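Gamma-hexachlorocyclohexane dehydrochlorinase (Novosphingobium barchaimii LL02, PDB 5KVB) catalyses the dehydrochlorination of the pollutant gamma-hexachlorocyclohexane (lindane), probably through two successive 1,2-anti eliminations that end in a tetrachlorocyclohexadiene. Local coordinates at residues F78-T83 with G99-L104; I116-T121 with G138-F143; W44-W49 with E125-V130. One frame throughout, in Å; residues are numbered along the deposited sequence.

Contact 1 (F78-T83 with G99-L104); sequences FIHYGT and GDVLCL
Phe-78 opens this antiparallel pairing with its backbone CA, 3.3 Å from Leu-104 O in a CA-H...O contact, and the same oxygen accepts the amide of Ile-79. Leu-104 N donates in return to Ile-79 O, completing a hydrogen-bonded pair, and Ile-79 CG2 meets Leu-104 CB at 4.0 Å. His-80 faces Cys-103 in a non-hydrogen-bonded pair, where the CA atoms come close and the side chains pack on one another. With CG anti to its carbonyl carbon (chi1 -69°), the imidazole turns one face to the sulfur: Cys-103 SG covers that face, offset toward the rim and 3.6 Å from His-80 NE2, while Val-101 CG1 sits in plane at the edge, 3.8 Å from CD2. The partner strand thus packs one face and part of the edge, while ND1 is hydrogen-bonded to Asp-32, probably its active-site companion, His-80 itself being the likely proton acceptor. With an alanine here, Asp-32 would probably lose its hydrogen-bonding mate and Cys-103 SG the ring it covers. Tyr-81 N reaches Leu-102 O at 2.7 Å in a nearly straight bond (174°). Its ring takes Ile-79 CG1 over one face and, at the edge, Leu-104 CD1, 4.1 Å from CE2. Gly-82 pairs with Val-101 without hydrogen bonds. At Thr-83 two donors grip one oxygen: N binds Asp-100 O at 2.9 Å, and OG1 reaches it at 3.2 Å from above the carbonyl plane. The sheet face bearing His-80 and Val-101 packs against helix 10-33, consistent with the helix-lined sheet of NTF2-like folds, whereas the Tyr-81 and Leu-102 face meets the second and third subunits. Strand 113-127 flanks strand 94-107 on its other edge.

Contact 2 (I116-T121 with G138-F143); sequences IAAVYT and GRMNYF
Ala-117 O is gripped by two successive amides, Asn-141 N at 2.8 Å and Tyr-142 N at 3.2 Å. The first approaches nearly end-on to the carbonyl, the second in its plane on a lone pair, and the outcome is a classic beta bulge that shifts the register by one residue. Tyr-142 O closes the same pair by accepting Ala-117 N at 3.0 Å. Beyond the bulge regular pairing holds, Val-119 N binding Arg-139 O at 2.9 Å and Val-119 O accepting Arg-139 N in return. On one face of the sheet Ile-116 divides its branches between two neighbours. CG2, anti to the backbone N, rests 3.8 Å from Met-140 CG, while CG1, beside that N (chi1 -65°), brings the longer branch alongside Phe-143, with CG1 3.6 Å from CD2; the two side chains point the same way. Farther along this face Gly-138 offers Tyr-120 only backbone, its CA lying 4.3 Å from CD1 of the ring. On the other face the small Ala-117 puts CB 3.6 Å from Tyr-142 CD2. The tyrosine's OH is hydrogen-bonded to Asp-77 of the third subunit, and its ring meets Phe-151 of that same subunit. Chemically, the example shows one carbonyl absorbing an extra residue without leaving either amide unpaired. The chain turns a corner at Asn-141, and Tyr-142, just past it, reaches the third subunit, while Ile-116 packs on residues before and after the bulge.

Contact 3 (W44-W49 with E125-V130); sequences WDDAEW and ERRDGV
Trp-44 and Arg-127 each set CG anti to the carbonyl carbon (chi1 -68° and -60°), and Arg-127 then runs extended as far as NE, so that it passes over the indole, the two side chains running in opposite directions. The guanidinium lies flat on the ring system, the planes only 10° apart. Arg-127 CZ stands 3.9 Å from the centroid of the five-membered ring of Trp-44, a cation-pi contact over the face, and CD covers the six-membered ring in a CH-pi contact, also 3.9 Å from its centroid. Trp-44 NE1 donates to Glu-125 O at 3.0 Å, with the acceptor in the ring plane although the donor lies well above the carbonyl plane; Val-130 O lies in plane at the same ring's edge, 3.2 Å from Trp-44 CZ2. While its face lies on the tryptophan, the guanidinium uses its own edge for charge. Arg-127 NH1 binds Asp-46 OD1 at 2.9 Å, in a salt bridge, and NH2 the same oxygen at 3.2 Å, both on its syn side; a bond from NH2 to OD2 is weak. In one of the two conformers of Glu-125, OE1 is gripped by NE and NH2 of Arg-127, the latter at 2.8 Å. In that conformer two carboxylates flank one cation, which probably lessens their repulsion and helps keep the guanidinium lying on the indole. Asp-46 is presented by a type I turn from Trp-44 to Ala-47. On the other segment, the type I' turn from Arg-127 to Val-130 is the tight two-residue connection of a beta hairpin joining strands 113-127 and 130-145. A cation-pi stack joined to the Asp-46 salt bridge therefore ties this hairpin tip to the corner between strands 43-44 and 47-51, on the surface of the SnoaL-like domain.

Contacts 1 and 2 are neighbouring steps of one sheet, their centres 9 Å apart, because strands 94-107 and 113-127 lie side by side: Cys-103 N to Ile-116 O, 2.8 Å, and Val-101 N to Ala-118 O, 2.9 Å, are probable hydrogen bonds between them. Both border the likely active site: His-80 belongs to contact 1, and Tyr-120 of contact 2 packs beside it, with Tyr-120 OH 3.4 Å from His-80 CD2 and its side chain about 7 Å from that of Asp-32. Contact 3 uses the far end of strand 113-127, its centre about 24 Å from each of the other two centres and away from that site. Only contacts 1 and 2 touch other subunits.

Contact 1 (F78-T83 with G99-L104)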
ATOM      1  N   PHE A  78      14.075   1.866 -10.510  1.00  8.78           N
ATOM      2  CA  PHE A  78      13.270   0.970  -9.688  0.50  8.11           C
ATOM      3  C   PHE A  78      12.101   1.714  -9.062  1.00  8.99           C
ATOM      4  O   PHE A  78      12.034   2.941  -9.124  1.00  9.10           O
ATOM      5  CB  PHE A  78      14.121   0.300  -8.602  0.50  9.19           C
ATOM      6  CG  PHE A  78      15.023   1.243  -7.840  0.50  9.45           C
ATOM      7  CD1 PHE A  78      14.505   2.241  -7.031  0.50 10.37           C
ATOM      8  CD2 PHE A  78      16.398   1.113  -7.922  0.50 16.03           C
ATOM      9  CE1 PHE A  78      15.340   3.091  -6.327  0.50 11.85           C
ATOM     10  CE2 PHE A  78      17.236   1.958  -7.224  0.50 13.97           C
ATOM     11  CZ  PHE A  78      16.706   2.950  -6.428  0.50 15.64           C
ATOM     12  N   ILE A  79      11.193   0.955  -8.464  1.00  7.47           N
ATOM     13  CA  ILE A  79      10.036   1.520  -7.777  1.00  7.06           C
ATOM     14  C   ILE A  79       9.825   0.726  -6.493  1.00  6.42           C
ATOM     15  O   ILE A  79       9.912  -0.500  -6.487  1.00  7.75           O
ATOM     16  CB  ILE A  79       8.769   1.496  -8.689  1.00  5.09           C
ATOM     17  CG1 ILE A  79       7.543   2.069  -7.978  1.00  6.91           C
ATOM     18  CG2 ILE A  79       8.458   0.088  -9.195  1.00  7.96           C
ATOM     19  CD1 ILE A  79       7.664   3.538  -7.548  1.00  7.24           C
ATOM     20  N   HIS A  80       9.585   1.442  -5.391  1.00  6.20           N
ATOM     21  CA  HIS A  80       9.324   0.826  -4.085  1.00  7.88           C
ATOM     22  C   HIS A  80       7.904   1.110  -3.645  1.00  7.00           C
ATOM     23  O   HIS A  80       7.543   2.270  -3.439  1.00 10.17           O
ATOM     24  CB  HIS A  80      10.270   1.367  -3.003  1.00  8.82           C
ATOM     25  CG  HIS A  80      11.698   0.947  -3.156  1.00  9.46           C
ATOM     26  ND1 HIS A  80      12.536   1.483  -4.111  1.00 13.20           N
ATOM     27  CD2 HIS A  80      12.450   0.075  -2.439  1.00 11.76           C
ATOM     28  CE1 HIS A  80      13.737   0.938  -3.994  1.00 13.56           C
ATOM     29  NE2 HIS A  80      13.712   0.086  -2.982  1.00 11.55           N
ATOM     30  N   TYR A  81       7.125   0.054  -3.478  1.00  4.71           N
ATOM     31  CA  TYR A  81       5.755   0.152  -2.983  1.00  6.14           C
ATOM     32  C   TYR A  81       5.713  -0.154  -1.482  1.00  6.86           C
ATOM     33  O   TYR A  81       5.940  -1.295  -1.072  1.00  9.46           O
ATOM     34  CB  TYR A  81       4.835  -0.809  -3.751  1.00  9.27           C
ATOM     35  CG  TYR A  81       4.776  -0.569  -5.253  1.00  6.32           C
ATOM     36  CD1 TYR A  81       4.038   0.485  -5.777  1.00  7.34           C
ATOM     37  CD2 TYR A  81       5.443  -1.409  -6.140  1.00  7.46           C
ATOM     38  CE1 TYR A  81       3.972   0.715  -7.152  1.00  7.71           C
ATOM     39  CE2 TYR A  81       5.390  -1.188  -7.509  1.00  9.42           C
ATOM     40  CZ  TYR A  81       4.649  -0.132  -8.009  1.00  9.58           C
ATOM     41  OH  TYR A  81       4.575   0.098  -9.368  1.00  9.75           O
ATOM     42  N   GLY A  82       5.419   0.860  -0.667  1.00  6.14           N
ATOM     43  CA  GLY A  82       5.377   0.677   0.782  1.00  6.21           C
ATOM     44  C   GLY A  82       3.974   0.366   1.264  1.00  8.52           C
ATOM     45  O   GLY A  82       3.015   1.047   0.883  1.00  9.60           O
ATOM     46  N   THR A  83       3.838  -0.678   2.080  1.00  7.90           N
ATOM     47  CA  THR A  83       2.546  -1.047   2.670  1.00  6.85           C
ATOM     48  C   THR A  83       2.691  -1.432   4.148  1.00  6.20           C
ATOM     49  O   THR A  83       3.797  -1.663   4.644  1.00  7.86           O
ATOM     50  CB  THR A  83       1.888  -2.238   1.941  1.00  8.25           C
ATOM     51  OG1 THR A  83       2.652  -3.428   2.196  1.00 11.92           O
ATOM     52  CG2 THR A  83       1.795  -1.989   0.437  1.00 12.35           C
ATOM     53  N   GLY A  99       7.528  -1.748   8.326  1.00  5.10           N
ATOM     54  CA  GLY A  99       6.834  -1.608   7.059  1.00  5.64           C
ATOM     55  C   GLY A  99       7.276  -2.673   6.085  1.00  6.22           C
ATOM     56  O   GLY A  99       8.425  -3.130   6.132  1.00  7.80           O
ATOM     57  N   ASP A 100       6.363  -3.076   5.207  1.00  4.54           N
ATOM     58  CA  ASP A 100       6.656  -4.093   4.196  1.00  7.06           C
ATOM     59  C   ASP A 100       6.738  -3.433   2.844  1.00  7.29           C
ATOM     60  O   ASP A 100       5.806  -2.743   2.423  1.00  9.64           O
ATOM     61  CB  ASP A 100       5.588  -5.186   4.212  1.00  6.31           C
ATOM     62  CG  ASP A 100       5.516  -5.886   5.557  1.00  6.46           C
ATOM     63  OD1 ASP A 100       6.582  -6.297   6.049  1.00  8.39           O
ATOM     64  OD2 ASP A 100       4.417  -5.980   6.136  1.00  6.96           O
ATOM     65  N   VAL A 101       7.857  -3.634   2.158  1.00  5.67           N
ATOM     66  CA  VAL A 101       8.117  -2.935   0.902  1.00  7.26           C
ATOM     67  C   VAL A 101       8.320  -3.915  -0.251  1.00  8.30           C
ATOM     68  O   VAL A 101       9.079  -4.888  -0.133  1.00  8.75           O
ATOM     69  CB  VAL A 101       9.361  -2.009   1.038  1.00  8.27           C
ATOM     70  CG1 VAL A 101       9.646  -1.253  -0.272  1.00 10.39           C
ATOM     71  CG2 VAL A 101       9.181  -1.038   2.211  1.00  7.67           C
ATOM     72  N   LEU A 102       7.613  -3.669  -1.353  1.00  7.02           N
ATOM     73  CA  LEU A 102       7.769  -4.451  -2.584  1.00  6.19           C
ATOM     74  C   LEU A 102       8.512  -3.589  -3.595  1.00  8.11           C
ATOM     75  O   LEU A 102       8.066  -2.488  -3.927  1.00  7.82           O
ATOM     76  CB  LEU A 102       6.405  -4.894  -3.131  1.00  6.16           C
ATOM     77  CG  LEU A 102       6.416  -5.599  -4.495  1.00  8.39           C
ATOM     78  CD1 LEU A 102       7.189  -6.921  -4.434  1.00  9.10           C
ATOM     79  CD2 LEU A 102       4.970  -5.816  -4.963  1.00  9.20           C
ATOM     80  N   CYS A 103       9.658  -4.064  -4.075  1.00  7.82           N
ATOM     81  CA  CYS A 103      10.451  -3.292  -5.023  1.00  7.57           C
ATOM     82  C   CYS A 103      10.570  -4.028  -6.348  1.00  6.22           C
ATOM     83  O   CYS A 103      10.863  -5.229  -6.372  1.00 10.62           O
ATOM     84  CB  CYS A 103      11.848  -2.997  -4.453  1.00  8.86           C
ATOM     85  SG  CYS A 103      12.993  -2.170  -5.631  1.00 11.90           S
ATOM     86  N   LEU A 104      10.310  -3.307  -7.435  1.00  5.42           N
ATOM     87  CA  LEU A 104      10.521  -3.832  -8.786  1.00  6.66           C
ATOM     88  C   LEU A 104      11.584  -2.985  -9.454  1.00  8.17           C
ATOM     89  O   LEU A 104      11.535  -1.761  -9.357  1.00  8.43           O
ATOM     90  CB  LEU A 104       9.235  -3.783  -9.611  1.00  7.34           C
ATOM     91  CG  LEU A 104       8.013  -4.455  -8.981  1.00  6.87           C
ATOM     92  CD1 LEU A 104       6.792  -4.282  -9.886  1.00  9.98           C
ATOM     93  CD2 LEU A 104       8.285  -5.933  -8.677  1.00 10.53           C
TER

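Contact 2 (I116-T121 with G138-F143)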
ATOM      1  N   ILE A 116      12.104  -7.568  -5.300  1.00  7.94           N
ATOM      2  CA  ILE A 116      12.615  -7.578  -3.934  1.00  8.39           C
ATOM      3  C   ILE A 116      11.448  -7.441  -2.953  1.00  8.31           C
ATOM      4  O   ILE A 116      10.570  -6.580  -3.132  1.00 10.30           O
ATOM      5  CB  ILE A 116      13.627  -6.433  -3.700  1.00 10.21           C
ATOM      6  CG1 ILE A 116      14.882  -6.622  -4.560  1.00 13.42           C
ATOM      7  CG2 ILE A 116      14.033  -6.341  -2.234  1.00 12.54           C
ATOM      8  CD1 ILE A 116      15.787  -5.395  -4.603  1.00 13.98           C
ATOM      9  N   ALA A 117      11.409  -8.318  -1.957  1.00  6.89           N
ATOM     10  CA  ALA A 117      10.512  -8.146  -0.822  1.00  6.24           C
ATOM     11  C   ALA A 117      11.355  -7.798   0.388  1.00  7.28           C
ATOM     12  O   ALA A 117      12.214  -8.586   0.795  1.00  8.79           O
ATOM     13  CB  ALA A 117       9.695  -9.420  -0.572  1.00  7.68           C
ATOM     14  N   ALA A 118      11.117  -6.622   0.972  1.00  7.34           N
ATOM     15  CA  ALA A 118      11.932  -6.140   2.083  1.00  7.56           C
ATOM     16  C   ALA A 118      11.093  -5.744   3.283  1.00  6.12           C
ATOM     17  O   ALA A 118       9.905  -5.414   3.147  1.00  7.38           O
ATOM     18  CB  ALA A 118      12.781  -4.965   1.640  1.00  8.57           C
ATOM     19  N   VAL A 119      11.723  -5.786   4.452  1.00  7.13           N
ATOM     20  CA  VAL A 119      11.139  -5.227   5.658  1.00  7.37           C
ATOM     21  C   VAL A 119      11.978  -4.036   6.092  1.00  8.22           C
ATOM     22  O   VAL A 119      13.198  -4.143   6.212  1.00  7.48           O
ATOM     23  CB  VAL A 119      11.060  -6.272   6.783  1.00  9.05           C
ATOM     24  CG1 VAL A 119      10.730  -5.611   8.115  1.00 15.55           C
ATOM     25  CG2 VAL A 119      10.021  -7.339   6.431  1.00  9.57           C
ATOM     26  N   TYR A 120      11.316  -2.895   6.276  1.00  5.45           N
ATOM     27  CA  TYR A 120      11.965  -1.679   6.767  1.00  5.94           C
ATOM     28  C   TYR A 120      11.636  -1.478   8.242  1.00  6.08           C
ATOM     29  O   TYR A 120      10.455  -1.389   8.615  1.00  6.52           O
ATOM     30  CB  TYR A 120      11.515  -0.437   5.980  1.00  6.99           C
ATOM     31  CG  TYR A 120      12.084  -0.262   4.583  1.00  7.54           C
ATOM     32  CD1 TYR A 120      12.672  -1.319   3.895  1.00  8.73           C
ATOM     33  CD2 TYR A 120      12.027   0.983   3.955  1.00  9.30           C
ATOM     34  CE1 TYR A 120      13.185  -1.136   2.596  1.00  9.91           C
ATOM     35  CE2 TYR A 120      12.541   1.174   2.679  1.00  8.63           C
ATOM     36  CZ  TYR A 120      13.112   0.113   2.010  1.00  9.59           C
ATOM     37  OH  TYR A 120      13.610   0.304   0.737  1.00 14.51           O
ATOM     38  N   THR A 121      12.669  -1.419   9.079  1.00  5.59           N
ATOM     39  CA  THR A 121      12.526  -1.210  10.517  1.00  5.75           C
ATOM     40  C   THR A 121      13.079   0.179  10.844  1.00  6.12           C
ATOM     41  O   THR A 121      14.260   0.455  10.594  1.00  7.32           O
ATOM     42  CB  THR A 121      13.272  -2.295  11.317  1.00  7.44           C
ATOM     43  OG1 THR A 121      12.825  -3.594  10.893  1.00  9.22           O
ATOM     44  CG2 THR A 121      12.989  -2.165  12.781  1.00  9.25           C
ATOM     45  N   GLY A 138      17.112  -1.697   6.578  1.00 11.74           N
ATOM     46  CA  GLY A 138      16.453  -2.423   5.510  1.00 14.33           C
ATOM     47  C   GLY A 138      16.999  -3.835   5.408  1.00 16.12           C
ATOM     48  O   GLY A 138      18.218  -4.024   5.359  1.00 16.67           O
ATOM     49  N   ARG A 139      16.098  -4.815   5.396  1.00 11.36           N
ATOM     50  CA  ARG A 139      16.442  -6.225   5.226  1.00 13.17           C
ATOM     51  C   ARG A 139      15.641  -6.852   4.081  1.00 11.25           C
ATOM     52  O   ARG A 139      14.418  -6.713   4.014  1.00 11.61           O
ATOM     53  CB  ARG A 139      16.198  -6.991   6.530  1.00 20.36           C
ATOM     54  CG  ARG A 139      16.208  -8.504   6.377  1.00 21.22           C
ATOM     55  CD  ARG A 139      16.358  -9.194   7.725  1.00 25.37           C
ATOM     56  NE  ARG A 139      15.879  -8.353   8.814  1.00 33.43           N
ATOM     57  CZ  ARG A 139      14.647  -8.395   9.311  1.00 35.82           C
ATOM     58  NH1 ARG A 139      13.756  -9.249   8.823  1.00 45.10           N
ATOM     59  NH2 ARG A 139      14.307  -7.580  10.300  1.00 32.47           N
ATOM     60  N   MET A 140      16.330  -7.538   3.172  1.00 11.14           N
ATOM     61  CA  MET A 140      15.667  -8.172   2.036  1.00 11.23           C
ATOM     62  C   MET A 140      15.385  -9.642   2.314  1.00 14.09           C
ATOM     63  O   MET A 140      16.314 -10.426   2.549  1.00 16.90           O
ATOM     64  CB  MET A 140      16.521  -8.037   0.768  1.00 13.44           C
ATOM     65  CG  MET A 140      16.777  -6.597   0.372  1.00 14.69           C
ATOM     66  SD  MET A 140      17.783  -6.443  -1.119  1.00 23.86           S
ATOM     67  CE  MET A 140      17.849  -4.668  -1.324  1.00 30.45           C
ATOM     68  N   ASN A 141      14.106 -10.014   2.283  1.00  7.90           N
ATOM     69  CA  ASN A 141      13.703 -11.407   2.444  1.00 10.26           C
ATOM     70  C   ASN A 141      13.640 -12.165   1.120  1.00 13.82           C
ATOM     71  O   ASN A 141      14.002 -13.347   1.066  1.00 13.06           O
ATOM     72  CB  ASN A 141      12.348 -11.492   3.157  1.00 12.34           C
ATOM     73  CG  ASN A 141      12.422 -11.019   4.594  1.00 18.77           C
ATOM     74  OD1 ASN A 141      13.393 -11.296   5.303  1.00 19.73           O
ATOM     75  ND2 ASN A 141      11.398 -10.295   5.034  1.00 17.54           N
ATOM     76  N   TYR A 142      13.182 -11.498   0.060  1.00  8.98           N
ATOM     77  CA  TYR A 142      13.280 -12.020  -1.314  1.00  7.81           C
ATOM     78  C   TYR A 142      14.155 -11.092  -2.153  1.00  8.39           C
ATOM     79  O   TYR A 142      13.972  -9.877  -2.140  1.00  9.26           O
ATOM     80  CB  TYR A 142      11.913 -12.116  -2.017  1.00  9.73           C
ATOM     81  CG  TYR A 142      10.846 -13.022  -1.449  1.00  9.18           C
ATOM     82  CD1 TYR A 142      11.162 -14.118  -0.656  1.00 12.64           C
ATOM     83  CD2 TYR A 142       9.500 -12.800  -1.760  1.00  9.41           C
ATOM     84  CE1 TYR A 142      10.170 -14.947  -0.171  1.00 12.71           C
ATOM     85  CE2 TYR A 142       8.509 -13.612  -1.280  1.00 10.20           C
ATOM     86  CZ  TYR A 142       8.843 -14.692  -0.486  1.00 11.97           C
ATOM     87  OH  TYR A 142       7.863 -15.527   0.005  1.00 15.43           O
ATOM     88  N   PHE A 143      15.086 -11.665  -2.905  1.00 11.05           N
ATOM     89  CA  PHE A 143      15.794 -10.951  -3.964  1.00 12.83           C
ATOM     90  C   PHE A 143      15.754 -11.890  -5.156  1.00 10.39           C
ATOM     91  O   PHE A 143      16.545 -12.838  -5.232  1.00 16.07           O
ATOM     92  CB  PHE A 143      17.239 -10.603  -3.566  1.00 14.52           C
ATOM     93  CG  PHE A 143      17.965  -9.750  -4.584  1.00 14.06           C
ATOM     94  CD1 PHE A 143      18.564 -10.332  -5.694  1.00 19.19           C
ATOM     95  CD2 PHE A 143      18.052  -8.373  -4.427  1.00 15.00           C
ATOM     96  CE1 PHE A 143      19.231  -9.556  -6.629  1.00 18.45           C
ATOM     97  CE2 PHE A 143      18.722  -7.593  -5.361  1.00 18.51           C
ATOM     98  CZ  PHE A 143      19.308  -8.188  -6.462  1.00 16.73           C
TER

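Contact 3 (W44-W49 with E125-V130)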
ATOM      1  N   TRP A  44      17.501  13.398  10.907  1.00  6.64           N
ATOM      2  CA  TRP A  44      18.348  14.137  11.859  1.00  6.40           C
ATOM      3  C   TRP A  44      19.811  13.981  11.439  1.00  7.22           C
ATOM      4  O   TRP A  44      20.173  13.011  10.774  1.00  7.81           O
ATOM      5  CB  TRP A  44      18.153  13.630  13.289  1.00  6.72           C
ATOM      6  CG  TRP A  44      16.800  13.920  13.862  1.00  7.61           C
ATOM      7  CD1 TRP A  44      15.899  13.011  14.349  1.00  8.16           C
ATOM      8  CD2 TRP A  44      16.196  15.209  14.010  1.00  8.30           C
ATOM      9  NE1 TRP A  44      14.769  13.663  14.790  1.00  7.15           N
ATOM     10  CE2 TRP A  44      14.923  15.011  14.591  1.00  7.50           C
ATOM     11  CE3 TRP A  44      16.599  16.513  13.695  1.00 10.76           C
ATOM     12  CZ2 TRP A  44      14.052  16.068  14.861  1.00 12.05           C
ATOM     13  CZ3 TRP A  44      15.735  17.560  13.967  1.00 11.85           C
ATOM     14  CH2 TRP A  44      14.476  17.331  14.541  1.00 10.91           C
ATOM     15  N   ASP A  45      20.661  14.926  11.830  1.00  8.17           N
ATOM     16  CA  ASP A  45      22.058  14.865  11.402  1.00  8.18           C
ATOM     17  C   ASP A  45      22.807  13.665  11.977  1.00  7.28           C
ATOM     18  O   ASP A  45      23.824  13.233  11.394  1.00  7.80           O
ATOM     19  CB  ASP A  45      22.788  16.163  11.762  1.00  9.41           C
ATOM     20  CG  ASP A  45      22.388  17.325  10.868  1.00 12.12           C
ATOM     21  OD1 ASP A  45      21.836  17.087   9.775  1.00 16.18           O
ATOM     22  OD2 ASP A  45      22.651  18.483  11.248  1.00 20.26           O
ATOM     23  N   ASP A  46      22.308  13.104  13.082  1.00  8.16           N
ATOM     24  CA  ASP A  46      22.899  11.895  13.652  1.00  6.97           C
ATOM     25  C   ASP A  46      22.083  10.627  13.372  1.00  8.49           C
ATOM     26  O   ASP A  46      22.322   9.584  13.971  1.00  9.56           O
ATOM     27  CB  ASP A  46      23.123  12.071  15.166  1.00  9.19           C
ATOM     28  CG  ASP A  46      21.844  12.405  15.922  1.00 11.84           C
ATOM     29  OD1 ASP A  46      20.878  12.908  15.301  1.00 12.09           O
ATOM     30  OD2 ASP A  46      21.803  12.163  17.151  1.00 15.07           O
ATOM     31  N   ALA A  47      21.136  10.708  12.440  1.00  8.22           N
ATOM     32  CA  ALA A  47      20.363   9.519  12.065  1.00  8.22           C
ATOM     33  C   ALA A  47      21.247   8.490  11.373  1.00  6.97           C
ATOM     34  O   ALA A  47      22.180   8.854  10.647  1.00  9.56           O
ATOM     35  CB  ALA A  47      19.189   9.904  11.157  1.00  7.43           C
ATOM     36  N   GLU A  48      20.961   7.212  11.598  1.00  8.38           N
ATOM     37  CA  GLU A  48      21.730   6.129  10.994  1.00  8.38           C
ATOM     38  C   GLU A  48      20.880   5.245  10.081  1.00  9.24           C
ATOM     39  O   GLU A  48      19.873   4.687  10.501  1.00 10.44           O
ATOM     40  CB  GLU A  48      22.391   5.276  12.083  1.00 13.63           C
ATOM     41  CG  GLU A  48      23.499   6.012  12.834  1.00 17.05           C
ATOM     42  CD  GLU A  48      24.246   5.121  13.815  1.00 28.44           C
ATOM     43  OE1 GLU A  48      23.675   4.105  14.266  1.00 38.63           O
ATOM     44  OE2 GLU A  48      25.412   5.441  14.130  1.00 37.91           O
ATOM     45  N   TRP A  49      21.310   5.131   8.831  1.00  8.61           N
ATOM     46  CA  TRP A  49      20.671   4.253   7.856  1.00  9.52           C
ATOM     47  C   TRP A  49      21.620   3.091   7.587  1.00 10.81           C
ATOM     48  O   TRP A  49      22.707   3.293   7.044  1.00 10.95           O
ATOM     49  CB  TRP A  49      20.348   5.040   6.581  1.00  9.27           C
ATOM     50  CG  TRP A  49      19.660   4.280   5.451  1.00  8.30           C
ATOM     51  CD1 TRP A  49      19.176   2.999   5.473  1.00 13.15           C
ATOM     52  CD2 TRP A  49      19.376   4.789   4.140  1.00  9.10           C
ATOM     53  NE1 TRP A  49      18.616   2.681   4.248  1.00 10.59           N
ATOM     54  CE2 TRP A  49      18.737   3.762   3.415  1.00  8.99           C
ATOM     55  CE3 TRP A  49      19.609   6.015   3.510  1.00  8.59           C
ATOM     56  CZ2 TRP A  49      18.323   3.931   2.091  1.00  9.20           C
ATOM     57  CZ3 TRP A  49      19.204   6.179   2.192  1.00 12.42           C
ATOM     58  CH2 TRP A  49      18.571   5.138   1.496  1.00  9.37           C
ATOM     59  N   GLU A 125      12.501  10.328  16.046  0.50  5.84           N
ATOM     60  CA  GLU A 125      12.615  11.106  17.275  0.50  7.06           C
ATOM     61  C   GLU A 125      12.017  12.490  17.089  0.50  6.61           C
ATOM     62  O   GLU A 125      12.131  13.087  16.014  0.50  5.65           O
ATOM     63  CB  GLU A 125      14.079  11.228  17.721  0.50  7.53           C
ATOM     64  CG  GLU A 125      14.678   9.924  18.221  0.50 10.53           C
ATOM     65  CD  GLU A 125      16.048  10.103  18.856  0.50 13.92           C
ATOM     66  OE1 GLU A 125      16.551  11.249  18.897  0.50 14.55           O
ATOM     67  OE2 GLU A 125      16.617   9.093  19.322  0.50 16.85           O
ATOM     68  N   ARG A 126      11.261  13.011  18.109  0.59  6.58           N
ATOM     69  CA  ARG A 126      10.790  14.388  18.121  0.59  8.23           C
ATOM     70  C   ARG A 126      11.762  15.253  18.920  0.59  7.22           C
ATOM     71  O   ARG A 126      12.051  14.968  20.083  0.59 10.01           O
ATOM     72  CB  ARG A 126       9.376  14.478  18.703  0.59  9.23           C
ATOM     73  CG  ARG A 126       8.877  15.903  18.870  0.59  9.32           C
ATOM     74  CD  ARG A 126       7.359  15.970  18.840  0.59  8.89           C
ATOM     75  NE  ARG A 126       6.740  15.129  19.859  0.59  7.16           N
ATOM     76  CZ  ARG A 126       5.426  15.057  20.055  0.59  7.45           C
ATOM     77  NH1 ARG A 126       4.602  15.779  19.302  0.59  6.56           N
ATOM     78  NH2 ARG A 126       4.933  14.267  20.997  0.59  9.20           N
ATOM     79  N   ARG A 127      12.270  16.298  18.273  1.00  9.00           N
ATOM     80  CA  ARG A 127      13.221  17.224  18.891  1.00  9.54           C
ATOM     81  C   ARG A 127      12.737  18.640  18.662  1.00 10.93           C
ATOM     82  O   ARG A 127      12.474  19.030  17.525  1.00 11.07           O
ATOM     83  CB  ARG A 127      14.619  17.039  18.306  1.00  8.77           C
ATOM     84  CG  ARG A 127      15.177  15.649  18.500  1.00 11.02           C
ATOM     85  CD  ARG A 127      16.573  15.537  17.903  1.00 10.64           C
ATOM     86  NE  ARG A 127      17.060  14.158  17.906  1.00 11.81           N
ATOM     87  CZ  ARG A 127      18.169  13.749  17.291  1.00 10.56           C
ATOM     88  NH1 ARG A 127      18.923  14.610  16.621  1.00 11.12           N
ATOM     89  NH2 ARG A 127      18.519  12.470  17.353  1.00 16.96           N
ATOM     90  N   ASP A 128      12.622  19.403  19.752  1.00 13.26           N
ATOM     91  CA  ASP A 128      12.004  20.727  19.733  1.00 15.93           C
ATOM     92  C   ASP A 128      10.708  20.730  18.919  1.00 12.48           C
ATOM     93  O   ASP A 128      10.469  21.618  18.103  1.00 15.78           O
ATOM     94  CB  ASP A 128      12.989  21.768  19.199  1.00 16.10           C
ATOM     95  CG  ASP A 128      14.039  22.145  20.226  1.00 25.56           C
ATOM     96  OD1 ASP A 128      13.747  22.049  21.437  1.00 35.10           O
ATOM     97  OD2 ASP A 128      15.156  22.530  19.826  1.00 34.21           O
ATOM     98  N   GLY A 129       9.886  19.703  19.134  1.00 10.69           N
ATOM     99  CA  GLY A 129       8.564  19.647  18.539  1.00 12.40           C
ATOM    100  C   GLY A 129       8.445  19.049  17.144  1.00 15.32           C
ATOM    101  O   GLY A 129       7.339  18.849  16.658  1.00 18.20           O
ATOM    102  N   VAL A 130       9.578  18.761  16.507  1.00  8.71           N
ATOM    103  CA  VAL A 130       9.620  18.314  15.114  1.00 10.93           C
ATOM    104  C   VAL A 130      10.039  16.845  15.022  1.00  7.95           C
ATOM    105  O   VAL A 130      10.974  16.428  15.711  1.00  9.35           O
ATOM    106  CB  VAL A 130      10.607  19.187  14.299  1.00 11.84           C
ATOM    107  CG1 VAL A 130      10.756  18.681  12.866  1.00 11.28           C
ATOM    108  CG2 VAL A 130      10.158  20.638  14.307  1.00 16.03           C
TER